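Local coordinates for protein aspartate aminotransferase, cytoplasmic (Schizosaccharomyces pombe 972h-, PDB 6JPK) that catalyses the pyridoxal 5'-phosphate-dependent reversible transfer of an amino group between L-aspartate and 2-oxoglutarate, giving oxaloacetate and L-glutamate, and works as a homodimer, at residues L376-N381 against Q399-A404; Y155-A160 against C188-T193; R41-K46 against S324-E329; P139-L144 against V217-Y222. The protein carries 1 engineered substitution. One frame throughout, in Å; residues are numbered along the deposited sequence.

Contact 1: L376-N381 against Q399-A404; sequences LYFSAN and QAFNHA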
loop_
_atom_site.group_PDB
_atom_site.type_symbol
_atom_site.label_atom_id
_atom_site.label_comp_id
_atom_site.label_asym_id
_atom_site.label_seq_id
_atom_site.Cartn_x
_atom_site.Cartn_y
_atom_site.Cartn_z
ATOM N N LEU A 376 8.318 -24.680 23.047
ATOM C CA LEU A 376 8.944 -23.636 22.244
ATOM C C LEU A 376 8.443 -23.752 20.818
ATOM O O LEU A 376 8.514 -24.836 20.227
ATOM C CB LEU A 376 10.468 -23.756 22.240
ATOM C CG LEU A 376 11.157 -23.932 23.583
ATOM C CD1 LEU A 376 12.641 -23.904 23.353
ATOM C CD2 LEU A 376 10.726 -22.830 24.551
ATOM N N TYR A 377 7.985 -22.632 20.258
ATOM C CA TYR A 377 7.368 -22.600 18.936
ATOM C C TYR A 377 8.248 -21.790 17.981
ATOM O O TYR A 377 8.372 -20.569 18.118
ATOM C CB TYR A 377 5.945 -22.043 19.044
ATOM C CG TYR A 377 5.040 -23.066 19.710
ATOM C CD1 TYR A 377 5.000 -23.209 21.107
ATOM C CD2 TYR A 377 4.286 -23.936 18.940
ATOM C CE1 TYR A 377 4.196 -24.172 21.695
ATOM C CE2 TYR A 377 3.489 -24.882 19.508
ATOM C CZ TYR A 377 3.448 -25.009 20.875
ATOM O OH TYR A 377 2.645 -25.990 21.394
ATOM N N PHE A 378 8.881 -22.482 17.032
ATOM C CA PHE A 378 9.721 -21.842 16.022
ATOM C C PHE A 378 9.812 -22.762 14.807
ATOM O O PHE A 378 9.339 -23.904 14.826
ATOM C CB PHE A 378 11.105 -21.454 16.582
ATOM C CG PHE A 378 11.915 -22.600 17.175
ATOM C CD1 PHE A 378 11.595 -23.145 18.410
ATOM C CD2 PHE A 378 13.043 -23.085 16.514
ATOM C CE1 PHE A 378 12.360 -24.179 18.963
ATOM C CE2 PHE A 378 13.820 -24.101 17.067
ATOM C CZ PHE A 378 13.479 -24.654 18.290
ATOM N N SER A 379 10.418 -22.238 13.742
ATOM C CA SER A 379 10.370 -22.877 12.431
ATOM C C SER A 379 11.180 -24.169 12.400
ATOM O O SER A 379 12.221 -24.294 13.047
ATOM C CB SER A 379 10.908 -21.927 11.355
ATOM O OG SER A 379 10.353 -20.628 11.462
ATOM N N ALA A 380 10.700 -25.120 11.594
ATOM C CA ALA A 380 11.335 -26.428 11.448
ATOM C C ALA A 380 12.751 -26.347 10.884
ATOM O O ALA A 380 13.545 -27.262 11.115
ATOM C CB ALA A 380 10.479 -27.325 10.554
ATOM N N ASN A 381 13.092 -25.281 10.152
ATOM C CA ASN A 381 14.458 -25.102 9.673
ATOM C C ASN A 381 15.399 -24.590 10.765
ATOM O O ASN A 381 16.566 -24.300 10.484
ATOM C CB ASN A 381 14.477 -24.151 8.468
ATOM C CG ASN A 381 13.954 -22.752 8.793
ATOM O OD1 ASN A 381 13.716 -22.414 9.948
ATOM N ND2 ASN A 381 13.780 -21.927 7.755
ATOM N N GLN A 399 18.001 -24.732 28.124
ATOM C CA GLN A 399 17.831 -26.087 28.637
ATOM C C GLN A 399 17.160 -26.980 27.603
ATOM O O GLN A 399 17.525 -28.152 27.459
ATOM C CB GLN A 399 17.017 -26.060 29.930
ATOM C CG GLN A 399 17.736 -25.425 31.120
ATOM C CD GLN A 399 18.653 -26.396 31.849
ATOM O OE1 GLN A 399 18.565 -27.616 31.667
ATOM N NE2 GLN A 399 19.541 -25.857 32.686
ATOM N N ALA A 400 16.171 -26.434 26.879
ATOM C CA ALA A 400 15.494 -27.177 25.817
ATOM C C ALA A 400 16.460 -27.562 24.712
ATOM O O ALA A 400 16.488 -28.721 24.278
ATOM C CB ALA A 400 14.353 -26.347 25.231
ATOM N N PHE A 401 17.229 -26.584 24.212
ATOM C CA PHE A 401 18.199 -26.857 23.158
ATOM C C PHE A 401 19.202 -27.909 23.614
ATOM O O PHE A 401 19.504 -28.861 22.880
ATOM C CB PHE A 401 18.930 -25.573 22.744
ATOM C CG PHE A 401 18.086 -24.593 21.941
ATOM C CD1 PHE A 401 16.719 -24.763 21.795
ATOM C CD2 PHE A 401 18.682 -23.509 21.317
ATOM C CE1 PHE A 401 15.952 -23.860 21.060
ATOM C CE2 PHE A 401 17.922 -22.595 20.578
ATOM C CZ PHE A 401 16.556 -22.777 20.445
ATOM N N ASN A 402 19.736 -27.748 24.826
ATOM C CA ASN A 402 20.706 -28.704 25.345
ATOM C C ASN A 402 20.126 -30.110 25.345
ATOM O O ASN A 402 20.747 -31.056 24.845
ATOM C CB ASN A 402 21.137 -28.296 26.753
ATOM C CG ASN A 402 22.049 -29.319 27.408
ATOM O OD1 ASN A 402 23.168 -29.542 26.956
ATOM N ND2 ASN A 402 21.575 -29.939 28.481
ATOM N N HIS A 403 18.910 -30.255 25.873
ATOM C CA HIS A 403 18.277 -31.569 25.938
ATOM C C HIS A 403 18.025 -32.125 24.537
ATOM O O HIS A 403 18.316 -33.292 24.254
ATOM C CB HIS A 403 16.977 -31.457 26.730
ATOM C CG HIS A 403 16.373 -32.769 27.111
ATOM N ND1 HIS A 403 15.256 -32.861 27.914
ATOM C CD2 HIS A 403 16.724 -34.041 26.801
ATOM C CE1 HIS A 403 14.942 -34.136 28.080
ATOM N NE2 HIS A 403 15.815 -34.872 27.410
ATOM N N ALA A 404 17.483 -31.295 23.647
ATOM C CA ALA A 404 17.138 -31.746 22.300
ATOM C C ALA A 404 18.371 -32.234 21.540
ATOM O O ALA A 404 18.345 -33.292 20.899
ATOM C CB ALA A 404 16.445 -30.615 21.534
#

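Contact 2: Y155-A160 against C188-T193; sequences YPYWDA and CAHNPT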
loop_
_atom_site.group_PDB
_atom_site.type_symbol
_atom_site.label_atom_id
_atom_site.label_comp_id
_atom_site.label_asym_id
_atom_site.label_seq_id
_atom_site.Cartn_x
_atom_site.Cartn_y
_atom_site.Cartn_z
ATOM N N TYR A 155 21.337 -18.531 -4.895
ATOM C CA TYR A 155 22.735 -18.752 -4.604
ATOM C C TYR A 155 22.872 -19.343 -3.207
ATOM O O TYR A 155 22.049 -19.053 -2.331
ATOM C CB TYR A 155 23.570 -17.463 -4.719
ATOM C CG TYR A 155 23.086 -16.256 -3.934
ATOM C CD1 TYR A 155 23.584 -15.987 -2.665
ATOM C CD2 TYR A 155 22.167 -15.364 -4.484
ATOM C CE1 TYR A 155 23.162 -14.881 -1.948
ATOM C CE2 TYR A 155 21.731 -14.257 -3.771
ATOM C CZ TYR A 155 22.246 -14.009 -2.512
ATOM O OH TYR A 155 21.831 -12.906 -1.805
ATOM N N PRO A 156 23.836 -20.239 -2.998
ATOM C CA PRO A 156 24.023 -20.842 -1.667
ATOM C C PRO A 156 24.346 -19.777 -0.628
ATOM O O PRO A 156 25.013 -18.781 -0.923
ATOM C CB PRO A 156 25.210 -21.796 -1.872
ATOM C CG PRO A 156 25.245 -22.052 -3.341
ATOM C CD PRO A 156 24.764 -20.789 -3.994
ATOM N N TYR A 157 23.855 -19.983 0.598
ATOM C CA TYR A 157 24.114 -18.997 1.643
ATOM C C TYR A 157 24.424 -19.632 2.998
ATOM O O TYR A 157 25.411 -19.273 3.644
ATOM C CB TYR A 157 22.934 -18.022 1.777
ATOM C CG TYR A 157 23.361 -16.760 2.473
ATOM C CD1 TYR A 157 23.270 -16.641 3.858
ATOM C CD2 TYR A 157 23.918 -15.707 1.755
ATOM C CE1 TYR A 157 23.699 -15.497 4.507
ATOM C CE2 TYR A 157 24.353 -14.551 2.395
ATOM C CZ TYR A 157 24.238 -14.450 3.770
ATOM O OH TYR A 157 24.665 -13.307 4.416
ATOM N N TRP A 158 23.591 -20.558 3.452
ATOM C CA TRP A 158 23.812 -21.210 4.737
ATOM C C TRP A 158 24.639 -22.471 4.527
ATOM O O TRP A 158 24.222 -23.376 3.805
ATOM C CB TRP A 158 22.483 -21.545 5.414
ATOM C CG TRP A 158 22.600 -22.236 6.771
ATOM C CD1 TRP A 158 22.204 -23.514 7.088
ATOM C CD2 TRP A 158 23.124 -21.671 7.982
ATOM N NE1 TRP A 158 22.454 -23.768 8.422
ATOM C CE2 TRP A 158 23.011 -22.653 8.989
ATOM C CE3 TRP A 158 23.660 -20.424 8.316
ATOM C CZ2 TRP A 158 23.424 -22.424 10.304
ATOM C CZ3 TRP A 158 24.071 -20.199 9.617
ATOM C CH2 TRP A 158 23.955 -21.197 10.595
ATOM N N ASP A 159 25.806 -22.523 5.159
ATOM C CA ASP A 159 26.646 -23.721 5.206
ATOM C C ASP A 159 26.283 -24.454 6.494
ATOM O O ASP A 159 26.749 -24.092 7.575
ATOM C CB ASP A 159 28.122 -23.319 5.151
ATOM C CG ASP A 159 29.086 -24.492 5.330
ATOM O OD1 ASP A 159 28.669 -25.622 5.679
ATOM O OD2 ASP A 159 30.297 -24.267 5.119
ATOM N N ALA A 160 25.436 -25.484 6.387
ATOM C CA ALA A 160 24.850 -26.081 7.587
ATOM C C ALA A 160 25.889 -26.837 8.412
ATOM O O ALA A 160 25.868 -26.782 9.649
ATOM C CB ALA A 160 23.690 -27.003 7.199
ATOM N N CYS A 188 22.536 -6.083 5.445
ATOM C CA CYS A 188 23.053 -6.535 6.739
ATOM C C CYS A 188 21.954 -7.298 7.464
ATOM O O CYS A 188 20.772 -7.190 7.123
ATOM C CB CYS A 188 23.544 -5.378 7.612
ATOM S SG CYS A 188 22.239 -4.259 8.178
ATOM N N ALA A 189 22.355 -8.050 8.488
ATOM C CA ALA A 189 21.419 -8.842 9.282
ATOM C C ALA A 189 20.560 -9.714 8.365
ATOM O O ALA A 189 19.351 -9.519 8.201
ATOM C CB ALA A 189 20.538 -7.952 10.158
ATOM N N HIS A 190 21.247 -10.658 7.738
ATOM C CA HIS A 190 20.602 -11.550 6.791
ATOM C C HIS A 190 19.406 -12.241 7.427
ATOM O O HIS A 190 19.486 -12.764 8.544
ATOM C CB HIS A 190 21.599 -12.593 6.280
ATOM C CG HIS A 190 21.002 -13.544 5.294
ATOM N ND1 HIS A 190 20.458 -14.758 5.663
ATOM C CD2 HIS A 190 20.838 -13.450 3.954
ATOM C CE1 HIS A 190 19.995 -15.374 4.592
ATOM N NE2 HIS A 190 20.218 -14.605 3.540
ATOM N N ASN A 191 18.291 -12.229 6.708
ATOM C CA ASN A 191 17.061 -12.878 7.134
ATOM C C ASN A 191 16.863 -14.091 6.240
ATOM O O ASN A 191 16.734 -13.910 5.022
ATOM C CB ASN A 191 15.883 -11.894 7.003
ATOM C CG ASN A 191 14.534 -12.511 7.361
ATOM O OD1 ASN A 191 14.442 -13.672 7.737
ATOM N ND2 ASN A 191 13.475 -11.712 7.262
ATOM N N PRO A 192 16.773 -15.335 6.762
ATOM C CA PRO A 192 16.570 -15.702 8.173
ATOM C C PRO A 192 17.795 -16.161 8.983
ATOM O O PRO A 192 17.590 -16.500 10.136
ATOM C CB PRO A 192 15.584 -16.865 8.053
ATOM C CG PRO A 192 16.097 -17.603 6.778
ATOM C CD PRO A 192 16.596 -16.494 5.859
ATOM N N THR A 193 19.011 -16.193 8.422
ATOM C CA THR A 193 20.101 -16.877 9.126
ATOM C C THR A 193 20.789 -15.995 10.159
ATOM O O THR A 193 21.356 -16.514 11.127
ATOM C CB THR A 193 21.176 -17.379 8.151
ATOM O OG1 THR A 193 21.875 -16.258 7.589
ATOM C CG2 THR A 193 20.554 -18.226 7.056
#

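Contact 3: R41-K46 against S324-E329; sequences RDDTGK and SSRIIE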
loop_
_atom_site.group_PDB
_atom_site.type_symbol
_atom_site.label_atom_id
_atom_site.label_comp_id
_atom_site.label_asym_id
_atom_site.label_seq_id
_atom_site.Cartn_x
_atom_site.Cartn_y
_atom_site.Cartn_z
ATOM N N ARG A 41 10.590 -7.111 20.487
ATOM C CA ARG A 41 9.925 -7.173 21.782
ATOM C C ARG A 41 10.931 -6.764 22.847
ATOM O O ARG A 41 12.131 -7.001 22.702
ATOM C CB ARG A 41 9.385 -8.602 22.081
ATOM C CG ARG A 41 8.361 -9.122 21.059
ATOM C CD ARG A 41 7.087 -8.288 21.196
ATOM N NE ARG A 41 5.972 -8.750 20.378
ATOM C CZ ARG A 41 5.611 -8.206 19.219
ATOM N NH1 ARG A 41 6.280 -7.174 18.710
ATOM N NH2 ARG A 41 4.567 -8.690 18.568
ATOM N N ASP A 42 10.446 -6.149 23.919
ATOM C CA ASP A 42 11.334 -5.722 24.996
ATOM C C ASP A 42 11.588 -6.894 25.959
ATOM O O ASP A 42 11.198 -8.038 25.703
ATOM C CB ASP A 42 10.766 -4.479 25.689
ATOM C CG ASP A 42 9.472 -4.750 26.461
ATOM O OD1 ASP A 42 9.130 -5.920 26.751
ATOM O OD2 ASP A 42 8.779 -3.768 26.781
ATOM N N ASP A 43 12.235 -6.619 27.094
ATOM C CA ASP A 43 12.593 -7.680 28.035
ATOM C C ASP A 43 11.389 -8.299 28.744
ATOM O O ASP A 43 11.550 -9.326 29.410
ATOM C CB ASP A 43 13.582 -7.158 29.083
ATOM C CG ASP A 43 14.212 -8.284 29.925
ATOM O OD1 ASP A 43 14.745 -9.271 29.353
ATOM O OD2 ASP A 43 14.191 -8.163 31.166
ATOM N N THR A 44 10.200 -7.715 28.636
ATOM C CA THR A 44 9.000 -8.341 29.170
ATOM C C THR A 44 8.219 -9.090 28.104
ATOM O O THR A 44 7.155 -9.642 28.409
ATOM C CB THR A 44 8.083 -7.295 29.820
ATOM O OG1 THR A 44 7.441 -6.526 28.789
ATOM C CG2 THR A 44 8.883 -6.375 30.747
ATOM N N GLY A 45 8.711 -9.116 26.866
ATOM C CA GLY A 45 8.014 -9.798 25.789
ATOM C C GLY A 45 6.921 -8.987 25.124
ATOM O O GLY A 45 6.073 -9.564 24.444
ATOM N N LYS A 46 6.920 -7.646 25.283
ATOM C CA LYS A 46 5.849 -6.788 24.767
ATOM C C LYS A 46 6.338 -5.935 23.606
ATOM O O LYS A 46 7.519 -5.579 23.545
ATOM C CB LYS A 46 5.298 -5.825 25.836
ATOM C CG LYS A 46 4.445 -6.462 26.900
ATOM C CD LYS A 46 3.174 -7.119 26.340
ATOM C CE LYS A 46 2.129 -6.093 25.875
ATOM N NZ LYS A 46 1.555 -5.287 26.974
ATOM N N SER A 324 19.317 -3.031 19.739
ATOM C CA SER A 324 20.382 -3.909 19.281
ATOM C C SER A 324 21.156 -4.497 20.456
ATOM O O SER A 324 21.576 -5.656 20.400
ATOM C CB SER A 324 21.320 -3.173 18.326
ATOM O OG SER A 324 21.827 -1.992 18.915
ATOM N N SER A 325 21.325 -3.734 21.534
ATOM C CA SER A 325 22.029 -4.259 22.698
ATOM C C SER A 325 21.244 -5.373 23.380
ATOM O O SER A 325 21.841 -6.342 23.857
ATOM C CB SER A 325 22.323 -3.138 23.692
ATOM O OG SER A 325 23.232 -2.231 23.100
ATOM N N ARG A 326 19.918 -5.251 23.468
ATOM C CA ARG A 326 19.160 -6.321 24.121
ATOM C C ARG A 326 19.250 -7.630 23.333
ATOM O O ARG A 326 19.359 -8.713 23.927
ATOM C CB ARG A 326 17.696 -5.923 24.305
ATOM C CG ARG A 326 16.997 -6.746 25.411
ATOM C CD ARG A 326 15.483 -6.545 25.464
ATOM N NE ARG A 326 14.774 -7.285 24.421
ATOM C CZ ARG A 326 14.587 -8.610 24.418
ATOM N NH1 ARG A 326 15.079 -9.363 25.398
ATOM N NH2 ARG A 326 13.924 -9.189 23.419
ATOM N N ILE A 327 19.174 -7.556 22.004
ATOM C CA ILE A 327 19.302 -8.760 21.180
ATOM C C ILE A 327 20.685 -9.365 21.361
ATOM O O ILE A 327 20.833 -10.574 21.572
ATOM C CB ILE A 327 19.014 -8.443 19.701
ATOM C CG1 ILE A 327 17.579 -7.932 19.509
ATOM C CG2 ILE A 327 19.303 -9.658 18.799
ATOM C CD1 ILE A 327 16.505 -8.912 19.944
ATOM N N ILE A 328 21.724 -8.528 21.296
ATOM C CA ILE A 328 23.084 -9.015 21.509
ATOM C C ILE A 328 23.206 -9.687 22.872
ATOM O O ILE A 328 23.847 -10.737 23.005
ATOM C CB ILE A 328 24.092 -7.864 21.344
ATOM C CG1 ILE A 328 24.266 -7.533 19.849
ATOM C CG2 ILE A 328 25.423 -8.213 22.016
ATOM C CD1 ILE A 328 24.970 -6.207 19.585
ATOM N N GLU A 329 22.568 -9.116 23.897
ATOM C CA GLU A 329 22.662 -9.701 25.232
ATOM C C GLU A 329 21.951 -11.052 25.298
ATOM O O GLU A 329 22.432 -11.977 25.963
ATOM C CB GLU A 329 22.100 -8.727 26.278
ATOM C CG GLU A 329 21.995 -9.296 27.696
ATOM C CD GLU A 329 23.345 -9.672 28.301
ATOM O OE1 GLU A 329 24.391 -9.196 27.802
ATOM O OE2 GLU A 329 23.362 -10.448 29.288
HETATM O O HOH W 1 16.488 -8.791 27.659
#

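Contact 4: P139-L144 against V217-Y222; sequences PVHRTL and VFDIAY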
loop_
_atom_site.group_PDB
_atom_site.type_symbol
_atom_site.label_atom_id
_atom_site.label_comp_id
_atom_site.label_asym_id
_atom_site.label_seq_id
_atom_site.Cartn_x
_atom_site.Cartn_y
_atom_site.Cartn_z
ATOM N N PRO A 139 10.843 -15.749 2.422
ATOM C CA PRO A 139 10.148 -16.499 1.352
ATOM C C PRO A 139 9.388 -15.626 0.361
ATOM O O PRO A 139 9.184 -16.046 -0.787
ATOM C CB PRO A 139 9.191 -17.420 2.127
ATOM C CG PRO A 139 9.798 -17.518 3.517
ATOM C CD PRO A 139 10.402 -16.158 3.768
ATOM N N VAL A 140 8.979 -14.420 0.755
ATOM C CA VAL A 140 8.317 -13.529 -0.189
ATOM C C VAL A 140 9.260 -13.072 -1.299
ATOM O O VAL A 140 8.795 -12.669 -2.367
ATOM C CB VAL A 140 7.698 -12.341 0.577
ATOM C CG1 VAL A 140 7.127 -11.314 -0.367
ATOM C CG2 VAL A 140 6.593 -12.857 1.500
ATOM N N HIS A 141 10.579 -13.127 -1.095
ATOM C CA HIS A 141 11.480 -12.752 -2.183
ATOM C C HIS A 141 11.233 -13.609 -3.416
ATOM O O HIS A 141 11.279 -13.109 -4.545
ATOM C CB HIS A 141 12.942 -12.862 -1.748
ATOM C CG HIS A 141 13.436 -11.677 -0.976
ATOM N ND1 HIS A 141 14.660 -11.660 -0.338
ATOM C CD2 HIS A 141 12.873 -10.468 -0.743
ATOM C CE1 HIS A 141 14.823 -10.495 0.264
ATOM N NE2 HIS A 141 13.755 -9.754 0.031
ATOM N N ARG A 142 10.948 -14.898 -3.227
ATOM C CA ARG A 142 10.726 -15.759 -4.381
ATOM C C ARG A 142 9.364 -15.503 -5.015
ATOM O O ARG A 142 9.276 -15.259 -6.219
ATOM C CB ARG A 142 10.853 -17.236 -4.000
ATOM C CG ARG A 142 10.372 -18.152 -5.126
ATOM C CD ARG A 142 10.528 -19.643 -4.801
ATOM N NE ARG A 142 11.938 -20.030 -4.711
ATOM C CZ ARG A 142 12.691 -20.421 -5.737
ATOM N NH1 ARG A 142 12.197 -20.487 -6.977
ATOM N NH2 ARG A 142 13.955 -20.756 -5.517
ATOM N N THR A 143 8.289 -15.559 -4.218
ATOM C CA THR A 143 6.948 -15.469 -4.795
ATOM C C THR A 143 6.673 -14.088 -5.371
ATOM O O THR A 143 5.993 -13.975 -6.391
ATOM C CB THR A 143 5.877 -15.831 -3.750
ATOM O OG1 THR A 143 6.027 -15.010 -2.586
ATOM C CG2 THR A 143 6.006 -17.284 -3.338
ATOM N N LEU A 144 7.203 -13.030 -4.760
ATOM C CA LEU A 144 6.956 -11.697 -5.303
ATOM C C LEU A 144 7.503 -11.574 -6.721
ATOM O O LEU A 144 6.832 -11.031 -7.613
ATOM C CB LEU A 144 7.562 -10.639 -4.375
ATOM C CG LEU A 144 7.415 -9.165 -4.765
ATOM C CD1 LEU A 144 7.238 -8.286 -3.518
ATOM C CD2 LEU A 144 8.610 -8.686 -5.597
ATOM N N VAL A 217 20.421 -5.456 -6.609
ATOM C CA VAL A 217 19.326 -4.929 -5.796
ATOM C C VAL A 217 19.650 -5.241 -4.335
ATOM O O VAL A 217 19.739 -6.414 -3.957
ATOM C CB VAL A 217 17.966 -5.542 -6.179
ATOM C CG1 VAL A 217 16.848 -4.946 -5.318
ATOM C CG2 VAL A 217 17.687 -5.376 -7.668
ATOM N N PHE A 218 19.861 -4.200 -3.533
ATOM C CA PHE A 218 20.059 -4.356 -2.094
ATOM C C PHE A 218 18.724 -4.275 -1.370
ATOM O O PHE A 218 17.925 -3.370 -1.626
ATOM C CB PHE A 218 20.978 -3.276 -1.527
ATOM C CG PHE A 218 22.435 -3.481 -1.823
ATOM C CD1 PHE A 218 23.169 -4.411 -1.119
ATOM C CD2 PHE A 218 23.076 -2.698 -2.773
ATOM C CE1 PHE A 218 24.528 -4.587 -1.378
ATOM C CE2 PHE A 218 24.435 -2.862 -3.042
ATOM C CZ PHE A 218 25.160 -3.810 -2.343
ATOM N N ASP A 219 18.497 -5.203 -0.458
ATOM C CA ASP A 219 17.398 -5.117 0.499
ATOM C C ASP A 219 17.991 -4.701 1.840
ATOM O O ASP A 219 18.862 -5.397 2.376
ATOM C CB ASP A 219 16.676 -6.460 0.609
ATOM C CG ASP A 219 15.291 -6.334 1.244
ATOM O OD1 ASP A 219 15.131 -5.565 2.218
ATOM O OD2 ASP A 219 14.354 -7.008 0.764
ATOM N N ILE A 220 17.568 -3.553 2.372
ATOM C CA ILE A 220 18.088 -3.063 3.648
ATOM C C ILE A 220 16.895 -2.813 4.573
ATOM O O ILE A 220 16.308 -1.724 4.607
ATOM C CB ILE A 220 18.987 -1.827 3.496
ATOM C CG1 ILE A 220 19.548 -1.398 4.853
ATOM C CG2 ILE A 220 18.301 -0.667 2.767
ATOM C CD1 ILE A 220 20.867 -0.636 4.744
ATOM N N ALA A 221 16.534 -3.833 5.341
ATOM C CA ALA A 221 15.410 -3.767 6.260
ATOM C C ALA A 221 15.818 -3.527 7.709
ATOM O O ALA A 221 14.936 -3.320 8.547
ATOM C CB ALA A 221 14.597 -5.064 6.175
ATOM N N TYR A 222 17.120 -3.555 8.041
ATOM C CA TYR A 222 17.514 -3.500 9.448
ATOM C C TYR A 222 18.624 -2.485 9.711
ATOM O O TYR A 222 19.418 -2.667 10.635
ATOM C CB TYR A 222 17.935 -4.884 9.951
ATOM C CG TYR A 222 16.923 -5.954 9.625
ATOM C CD1 TYR A 222 15.752 -6.060 10.352
ATOM C CD2 TYR A 222 17.124 -6.829 8.562
ATOM C CE1 TYR A 222 14.808 -7.017 10.049
ATOM C CE2 TYR A 222 16.186 -7.800 8.249
ATOM C CZ TYR A 222 15.024 -7.883 8.998
ATOM O OH TYR A 222 14.075 -8.830 8.703
#

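Contact 1: L376-N381 against Q399-A404
Phe401 of helix 394-407 reaches across to Leu376 and Phe378, while Ala400 beside it meets Leu376 directly. The contact belongs to the small domain of a class I aminotransferase, where strand 376-377 pairs in parallel with strand 33-34 and helix 394-407 packs beside the segment that leaves the strand. The Phe401 side chain starts at CB, whose bond from the backbone runs across the line to the strand; with CG anti to the carbonyl carbon (chi1 -72°), the ring swings inward. CG leads to CD1, which lies 4.4 Å from Leu376 CD1. The next ring atom, CE1, meets both partners: it stands 4.0 Å from Leu376 CD1 and 3.8 Å from Phe378 CZ. At the tip, CZ is 4.2 Å from Phe378 CZ. The two phenyl groups approach from opposite directions with planes 48° apart and centroids separated by 5.8 Å, an oblique meeting of the rings. Phe378 is turned to this meeting by a first torsion that sets CG between the backbone N and the carbonyl carbon (chi1 57°). Met35 touches both rings, and Val367 of helix 364-374 packs on Phe378. All four touching residues are buried, and their mutual contacts are purely apolar. The shortest of these brings the Leu376 CD1 methyl to 3.5 Å from Ala400 CB.

Contact 2: Y155-A160 against C188-T193
Tyr157 lies face-to-face on His190, joining strand 152-159 to the loop that follows strand 182-186 in the large domain of this fold type I pyridoxal-phosphate enzyme. The stacking comes first. The ring planes differ by 14° and the centroids are 3.8 Å apart; Tyr157 CE1 sits over the centre of the imidazole, 3.4 Å from His190 CG. Both side chains have CG anti to the backbone N (chi1 -160° for Tyr157), and they slide past each other in opposite directions.

Polar contacts fix the rotation of the pair. His190 ND1 shares a hydrogen bond of 2.8 Å with Thr193 OG1, and His190 NE2 is bonded to Ser134 OG; together they hold the imidazole at two corners. Tyr157 OH is bonded to the carbonyl O of Ile195. Replacing Tyr157 by alanine would probably leave one face of His190 without its stacking partner and Ile195 O without that hydroxyl.

Van der Waals contacts complete the join. Thr193 OG1 approaches the edge of the Tyr157 ring, near its plane, at 3.7 Å from CE1. Trp158 and Thr193 also run alongside in opposite senses, with Trp158 CE3 3.9 Å from Thr193 CB and 4.0 Å from Thr193 CG2.

Contact 3: R41-K46 against S324-E329
Arg326 leaves its helix with CG anti to the backbone N (chi1 -159°) and bends at chi3 (78°), which lays its guanidinium against the backbone of Arg41 and Asp42. Asp43, whose side chain crosses it obliquely, meets the far end of the same group. Two weak hydrogen bonds converge on one acceptor: Arg326 NH2 is 2.9 Å from Arg41 O, and Arg326 NE is 3.2 Å from that same Arg41 O. Over one face, Asp42 O stands 3.6 Å above the guanidinium plane, near its centre.

The partner is a type I beta turn from Asp42 to Gly45 that also forms an Asx turn, set against helix 310-340, the long helix that in this family spans the large and small domains. Asp42 OD1 grips the turn, accepting from Thr44 OG1 at 2.7 Å and from the backbone N of both Thr44 and Lys46.

A lysine in place of Arg326 would probably lose the paired grip on Arg41 O and the flat face beneath Asp42 O. Arg326 NH1 also donates to Leu389 O, while Asp43 OD1 accepts from Asn391 N. The direct salt bridge is long, Asp43 OD1 to Arg326 NH1 4.0 Å, but a water lying in the guanidinium plane bridges these two atoms, 2.7 Å from Arg326 NH1.

Contact 4: P139-L144 against V217-Y222
His141 donates from NE2 to the carboxylate of Asp219, and this hydrogen bond carries the whole contact. NE2 stands 2.9 Å from Asp219 OD2, with an N-H...O angle of 149°, so the bond is somewhat bent. The oxygen lies at the edge of the imidazole, in the ring plane and displaced to the CE1 side: Asp219 OD2 is 3.6 Å from His141 CE1 but 4.1 Å from His141 CD2. On the carboxylate the donor arrives on the anti side, 30° out of the plane. The backbones remain well apart, with 10.0 Å between His141 CA and Asp219 CA, and the side chains span the gap between them. The histidine does so with CG anti to its carbonyl carbon (chi1 -82°).

Further hydrogen bonds steady both ends. His141 ND1 is bonded to Thr137 OG1, so both ring nitrogens are engaged and the imidazole is fixed in rotation. Asp219 OD2 accepts from Asn112 ND2 as well, giving that oxygen two donors.

This is the large-domain core of a fold type I aminotransferase: helix 140-147 lies beside the central sheet, and Asp219 is on its strand 215-220. In related enzymes the aspartate at this position pairs with the pyridine nitrogen of pyridoxal phosphate, and His141 would then be a second-shell residue that orients it.

Apolar and aromatic packing surrounds the bond. Leu184 of strand 182-186 touches both side chains, and the ring of Trp138 meets that of His141 at a steep angle.

Contacts 2 and 4 are the neighbouring pair: their centres are 13 Å apart, both reach the large-domain sheet, and they touch where Asn191 ND2 packs 3.3 Å from Tyr222 OH. Asn191, Trp138 and Arg383 are probable L-aspartate-binding residues, and these contacts border that site: the side chain of Thr193 lies about 7 Å from that of Arg383. Contact 1 approaches it from the small domain, with the Phe378 side chain about 6 Å from that of Arg383, and its nearest atoms are about 5 Å from contact 2. Contact 3 encloses contacts 2 and 4 along the chain; its Arg41 side chain is about 9 Å from that of Lys255, the probable cofactor-attachment residue.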